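Local coordinates for hypothetical protein Llacc01001955 (Lactococcus lactis, PDB 1ZUJ) that probably binds DNA and protects it from oxidative stress as a twelve-subunit Dps protein, with an N-terminal helix required for DNA binding, at residues 66-77 and 142-153. Sequence-based numbering, arbitrary orientation.
Sequences KEDEWFYLISEQ and SLELAIRKLYGY
The carbonyl oxygen F71 O is gripped twice from within its own helix, by S75 N and by S75 OG at 2.8 Å, the two donors approaching from opposite faces of the carbonyl plane, while W70 and I74 of the same helix meet segment 142-153. Helices 54-80 and 141-165, antiparallel members of a ferritin-like four-helix bundle, have local axes that approach to 9.9 Å at 159°. W70 fills the largest share of the seam. Its CG stands anti to the carbonyl carbon (chi1 -79°), and the indole reaches across to L150, whose CG lies over one face of the five-membered ring, 4.2 Å from its centroid, in a CH-pi contact. Farther along, W70 NE1 sits above a face of the Y153 ring, displaced toward its rim; the planes are inclined at 55°, neither stacked nor perpendicular. With W70 replaced by an alanine, a gap would probably open beside L150 and the Y153 ring would lose the indole covering one face. I74 CD1 comes within 4.1 Å of A146 CB, and Q77 CB rests 3.6 Å from L143 CD1. L150 also touches I128 of helix 110-131. The example illustrates a helix pair joined mainly by apolar and aromatic contacts, with the Q77 amide beside S142 and A146 at one end, whereas R148 meets E144 of its own chain and of a second subunit, and D68 pairs with K41 of a third.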
loop_
_atom_site.group_PDB
_atom_site.type_symbol
_atom_site.label_atom_id
_atom_site.label_comp_id
_atom_site.label_asym_id
_atom_site.label_seq_id
_atom_site.Cartn_x
_atom_site.Cartn_y
_atom_site.Cartn_z
ATOM N N LYS A 66 16.314 -9.033 -14.124
ATOM C CA LYS A 66 15.355 -9.314 -15.176
ATOM C C LYS A 66 15.819 -10.517 -16.003
ATOM O O LYS A 66 14.992 -11.324 -16.446
ATOM C CB LYS A 66 15.115 -8.068 -16.063
ATOM C CG LYS A 66 13.724 -7.412 -15.876
ATOM C CD LYS A 66 12.599 -8.153 -16.642
ATOM C CE LYS A 66 11.250 -8.078 -15.912
ATOM N NZ LYS A 66 10.944 -6.725 -15.313
ATOM N N GLU A 67 17.134 -10.641 -16.197
ATOM C CA GLU A 67 17.686 -11.805 -16.884
ATOM C C GLU A 67 17.376 -13.042 -16.073
ATOM O O GLU A 67 16.735 -13.954 -16.565
ATOM C CB GLU A 67 19.188 -11.679 -17.121
ATOM C CG GLU A 67 19.566 -10.508 -18.012
ATOM C CD GLU A 67 19.507 -10.805 -19.501
ATOM O OE1 GLU A 67 20.572 -10.644 -20.144
ATOM O OE2 GLU A 67 18.416 -11.148 -20.032
ATOM N N ASP A 68 17.769 -13.037 -14.812
ATOM C CA ASP A 68 17.532 -14.178 -13.936
ATOM C C ASP A 68 16.061 -14.508 -13.666
ATOM O O ASP A 68 15.759 -15.340 -12.796
ATOM C CB ASP A 68 18.232 -13.970 -12.598
ATOM C CG ASP A 68 18.430 -15.261 -11.860
ATOM O OD1 ASP A 68 19.395 -15.994 -12.204
ATOM O OD2 ASP A 68 17.652 -15.626 -10.950
ATOM N N GLU A 69 15.159 -13.831 -14.377
ATOM C CA GLU A 69 13.725 -14.144 -14.361
ATOM C C GLU A 69 13.212 -14.476 -15.777
ATOM O O GLU A 69 12.236 -15.218 -15.938
ATOM C CB GLU A 69 12.968 -12.967 -13.718
ATOM C CG GLU A 69 11.461 -12.866 -13.958
ATOM C CD GLU A 69 11.008 -11.421 -14.021
ATOM O OE1 GLU A 69 11.412 -10.647 -13.120
ATOM O OE2 GLU A 69 10.273 -11.053 -14.968
ATOM N N TRP A 70 13.865 -13.916 -16.792
ATOM C CA TRP A 70 13.707 -14.378 -18.165
ATOM C C TRP A 70 14.167 -15.835 -18.281
ATOM O O TRP A 70 13.683 -16.581 -19.130
ATOM C CB TRP A 70 14.537 -13.524 -19.126
ATOM C CG TRP A 70 13.943 -12.185 -19.497
ATOM C CD1 TRP A 70 14.580 -10.979 -19.445
ATOM C CD2 TRP A 70 12.617 -11.913 -19.998
ATOM N NE1 TRP A 70 13.738 -9.981 -19.868
ATOM C CE2 TRP A 70 12.528 -10.521 -20.212
ATOM C CE3 TRP A 70 11.496 -12.698 -20.286
ATOM C CZ2 TRP A 70 11.376 -9.906 -20.699
ATOM C CZ3 TRP A 70 10.344 -12.076 -20.771
ATOM C CH2 TRP A 70 10.299 -10.701 -20.969
ATOM N N PHE A 71 15.118 -16.221 -17.433
ATOM C CA PHE A 71 15.602 -17.591 -17.364
ATOM C C PHE A 71 14.481 -18.403 -16.807
ATOM O O PHE A 71 14.047 -19.363 -17.429
ATOM C CB PHE A 71 16.823 -17.684 -16.445
ATOM C CG PHE A 71 17.426 -19.067 -16.335
ATOM C CD1 PHE A 71 18.080 -19.646 -17.409
ATOM C CD2 PHE A 71 17.375 -19.761 -15.129
ATOM C CE1 PHE A 71 18.646 -20.899 -17.292
ATOM C CE2 PHE A 71 17.937 -21.016 -15.004
ATOM C CZ PHE A 71 18.570 -21.586 -16.091
ATOM N N TYR A 72 13.986 -17.993 -15.645
ATOM C CA TYR A 72 12.897 -18.702 -14.992
ATOM C C TYR A 72 11.674 -18.909 -15.884
ATOM O O TYR A 72 11.064 -19.968 -15.840
ATOM C CB TYR A 72 12.467 -17.970 -13.724
ATOM C CG TYR A 72 12.946 -18.627 -12.459
ATOM C CD1 TYR A 72 12.447 -19.867 -12.064
ATOM C CD2 TYR A 72 13.890 -18.000 -11.642
ATOM C CE1 TYR A 72 12.884 -20.475 -10.891
ATOM C CE2 TYR A 72 14.325 -18.592 -10.455
ATOM C CZ TYR A 72 13.822 -19.831 -10.091
ATOM O OH TYR A 72 14.263 -20.420 -8.936
ATOM N N LEU A 73 11.314 -17.917 -16.692
ATOM C CA LEU A 73 10.015 -17.957 -17.369
ATOM C C LEU A 73 10.044 -18.676 -18.711
ATOM O O LEU A 73 9.075 -19.337 -19.071
ATOM C CB LEU A 73 9.400 -16.552 -17.511
ATOM C CG LEU A 73 7.978 -16.469 -16.920
ATOM C CD1 LEU A 73 7.841 -15.359 -15.860
ATOM C CD2 LEU A 73 6.943 -16.308 -18.031
ATOM N N ILE A 74 11.144 -18.545 -19.446
ATOM C CA ILE A 74 11.328 -19.303 -20.683
ATOM C C ILE A 74 11.395 -20.789 -20.355
ATOM O O ILE A 74 10.708 -21.609 -20.979
ATOM C CB ILE A 74 12.606 -18.860 -21.396
ATOM C CG1 ILE A 74 12.428 -17.446 -21.964
ATOM C CG2 ILE A 74 12.985 -19.858 -22.490
ATOM C CD1 ILE A 74 11.337 -17.316 -23.017
ATOM N N SER A 75 12.237 -21.106 -19.373
ATOM C CA SER A 75 12.279 -22.424 -18.758
ATOM C C SER A 75 10.876 -22.950 -18.456
ATOM O O SER A 75 10.485 -23.974 -18.986
ATOM C CB SER A 75 13.123 -22.403 -17.477
ATOM O OG SER A 75 14.487 -22.086 -17.745
ATOM N N GLU A 76 10.097 -22.237 -17.649
ATOM C CA GLU A 76 8.806 -22.770 -17.184
ATOM C C GLU A 76 7.829 -23.044 -18.326
ATOM O O GLU A 76 6.849 -23.753 -18.135
ATOM C CB GLU A 76 8.148 -21.850 -16.141
ATOM C CG GLU A 76 8.740 -21.974 -14.745
ATOM C CD GLU A 76 7.687 -22.100 -13.649
ATOM O OE1 GLU A 76 7.521 -23.208 -13.085
ATOM O OE2 GLU A 76 7.051 -21.074 -13.318
ATOM N N GLN A 77 8.099 -22.488 -19.500
ATOM C CA GLN A 77 7.259 -22.704 -20.678
ATOM C C GLN A 77 7.773 -23.846 -21.559
ATOM O O GLN A 77 7.071 -24.284 -22.478
ATOM C CB GLN A 77 7.209 -21.421 -21.509
ATOM C CG GLN A 77 5.816 -20.968 -21.958
ATOM C CD GLN A 77 5.384 -19.695 -21.274
ATOM O OE1 GLN A 77 4.215 -19.551 -20.921
ATOM N NE2 GLN A 77 6.325 -18.771 -21.073
ATOM N N SER A 142 1.876 -20.959 -26.516
ATOM C CA SER A 142 2.198 -20.090 -25.382
ATOM C C SER A 142 3.617 -19.531 -25.492
ATOM O O SER A 142 3.843 -18.339 -25.311
ATOM C CB SER A 142 2.040 -20.850 -24.061
ATOM O OG SER A 142 2.725 -20.201 -23.001
ATOM N N LEU A 143 4.561 -20.412 -25.808
ATOM C CA LEU A 143 5.977 -20.067 -25.841
ATOM C C LEU A 143 6.299 -19.015 -26.874
ATOM O O LEU A 143 7.258 -18.292 -26.702
ATOM C CB LEU A 143 6.825 -21.314 -26.114
ATOM C CG LEU A 143 8.353 -21.165 -26.071
ATOM C CD1 LEU A 143 8.894 -21.118 -24.642
ATOM C CD2 LEU A 143 9.032 -22.299 -26.876
ATOM N N GLU A 144 5.532 -18.928 -27.956
ATOM C CA GLU A 144 5.835 -17.910 -28.955
ATOM C C GLU A 144 5.809 -16.552 -28.283
ATOM O O GLU A 144 6.799 -15.831 -28.318
ATOM C CB GLU A 144 4.887 -17.930 -30.154
ATOM C CG GLU A 144 5.581 -17.444 -31.421
ATOM C CD GLU A 144 4.658 -16.791 -32.446
ATOM O OE1 GLU A 144 5.185 -16.139 -33.372
ATOM O OE2 GLU A 144 3.417 -16.921 -32.351
ATOM N N LEU A 145 4.693 -16.236 -27.640
ATOM C CA LEU A 145 4.534 -14.970 -26.929
ATOM C C LEU A 145 5.726 -14.592 -26.047
ATOM O O LEU A 145 6.251 -13.485 -26.162
ATOM C CB LEU A 145 3.259 -14.997 -26.075
ATOM C CG LEU A 145 2.005 -14.367 -26.697
ATOM C CD1 LEU A 145 1.904 -14.652 -28.213
ATOM C CD2 LEU A 145 0.717 -14.820 -25.936
ATOM N N ALA A 146 6.149 -15.501 -25.176
ATOM C CA ALA A 146 7.261 -15.223 -24.250
ATOM C C ALA A 146 8.629 -14.987 -24.933
ATOM O O ALA A 146 9.437 -14.197 -24.453
ATOM C CB ALA A 146 7.385 -16.342 -23.218
ATOM N N ILE A 147 8.882 -15.686 -26.037
ATOM C CA ILE A 147 10.113 -15.515 -26.788
ATOM C C ILE A 147 10.086 -14.151 -27.487
ATOM O O ILE A 147 11.093 -13.445 -27.505
ATOM C CB ILE A 147 10.284 -16.667 -27.822
ATOM C CG1 ILE A 147 10.369 -18.030 -27.132
ATOM C CG2 ILE A 147 11.551 -16.493 -28.668
ATOM C CD1 ILE A 147 10.079 -19.188 -28.098
ATOM N N ARG A 148 8.936 -13.795 -28.063
ATOM C CA ARG A 148 8.786 -12.530 -28.789
ATOM C C ARG A 148 9.156 -11.358 -27.892
ATOM O O ARG A 148 9.861 -10.432 -28.321
ATOM C CB ARG A 148 7.343 -12.317 -29.293
ATOM C CG ARG A 148 6.750 -13.457 -30.112
ATOM C CD ARG A 148 5.573 -13.074 -31.012
ATOM N NE ARG A 148 5.986 -12.510 -32.304
ATOM C CZ ARG A 148 5.283 -12.590 -33.448
ATOM N NH1 ARG A 148 4.108 -13.223 -33.503
ATOM N NH2 ARG A 148 5.761 -12.028 -34.551
ATOM N N LYS A 149 8.661 -11.405 -26.653
ATOM C CA LYS A 149 8.834 -10.319 -25.702
ATOM C C LYS A 149 10.311 -10.173 -25.391
ATOM O O LYS A 149 10.881 -9.117 -25.573
ATOM C CB LYS A 149 8.011 -10.565 -24.429
ATOM C CG LYS A 149 6.473 -10.357 -24.615
ATOM C CD LYS A 149 5.633 -10.613 -23.315
ATOM C CE LYS A 149 4.272 -9.839 -23.296
ATOM N NZ LYS A 149 3.096 -10.545 -23.961
ATOM N N LEU A 150 10.943 -11.259 -24.980
ATOM C CA LEU A 150 12.376 -11.249 -24.687
ATOM C C LEU A 150 13.242 -10.680 -25.808
ATOM O O LEU A 150 14.316 -10.176 -25.548
ATOM C CB LEU A 150 12.857 -12.662 -24.365
ATOM C CG LEU A 150 14.175 -12.700 -23.597
ATOM C CD1 LEU A 150 14.128 -13.798 -22.595
ATOM C CD2 LEU A 150 15.332 -12.951 -24.504
ATOM N N TYR A 151 12.795 -10.806 -27.051
ATOM C CA TYR A 151 13.518 -10.260 -28.200
ATOM C C TYR A 151 13.350 -8.748 -28.119
ATOM O O TYR A 151 14.320 -7.981 -28.292
ATOM C CB TYR A 151 12.979 -10.864 -29.520
ATOM C CG TYR A 151 13.221 -10.054 -30.797
ATOM C CD1 TYR A 151 12.236 -9.217 -31.296
ATOM C CD2 TYR A 151 14.418 -10.145 -31.510
ATOM C CE1 TYR A 151 12.428 -8.479 -32.461
ATOM C CE2 TYR A 151 14.616 -9.407 -32.680
ATOM C CZ TYR A 151 13.607 -8.579 -33.145
ATOM O OH TYR A 151 13.744 -7.821 -34.284
ATOM N N GLY A 152 12.102 -8.354 -27.830
ATOM C CA GLY A 152 11.757 -7.011 -27.384
ATOM C C GLY A 152 12.615 -6.497 -26.236
ATOM O O GLY A 152 13.462 -5.645 -26.449
ATOM N N TYR A 153 12.422 -6.987 -25.022
ATOM C CA TYR A 153 13.271 -6.545 -23.934
ATOM C C TYR A 153 14.708 -6.306 -24.380
ATOM O O TYR A 153 15.271 -5.234 -24.150
ATOM C CB TYR A 153 13.298 -7.564 -22.819
ATOM C CG TYR A 153 14.126 -7.123 -21.641
ATOM C CD1 TYR A 153 13.660 -6.137 -20.781
ATOM C CD2 TYR A 153 15.365 -7.696 -21.376
ATOM C CE1 TYR A 153 14.389 -5.731 -19.691
ATOM C CE2 TYR A 153 16.103 -7.306 -20.261
ATOM C CZ TYR A 153 15.603 -6.310 -19.433
ATOM O OH TYR A 153 16.307 -5.887 -18.343
#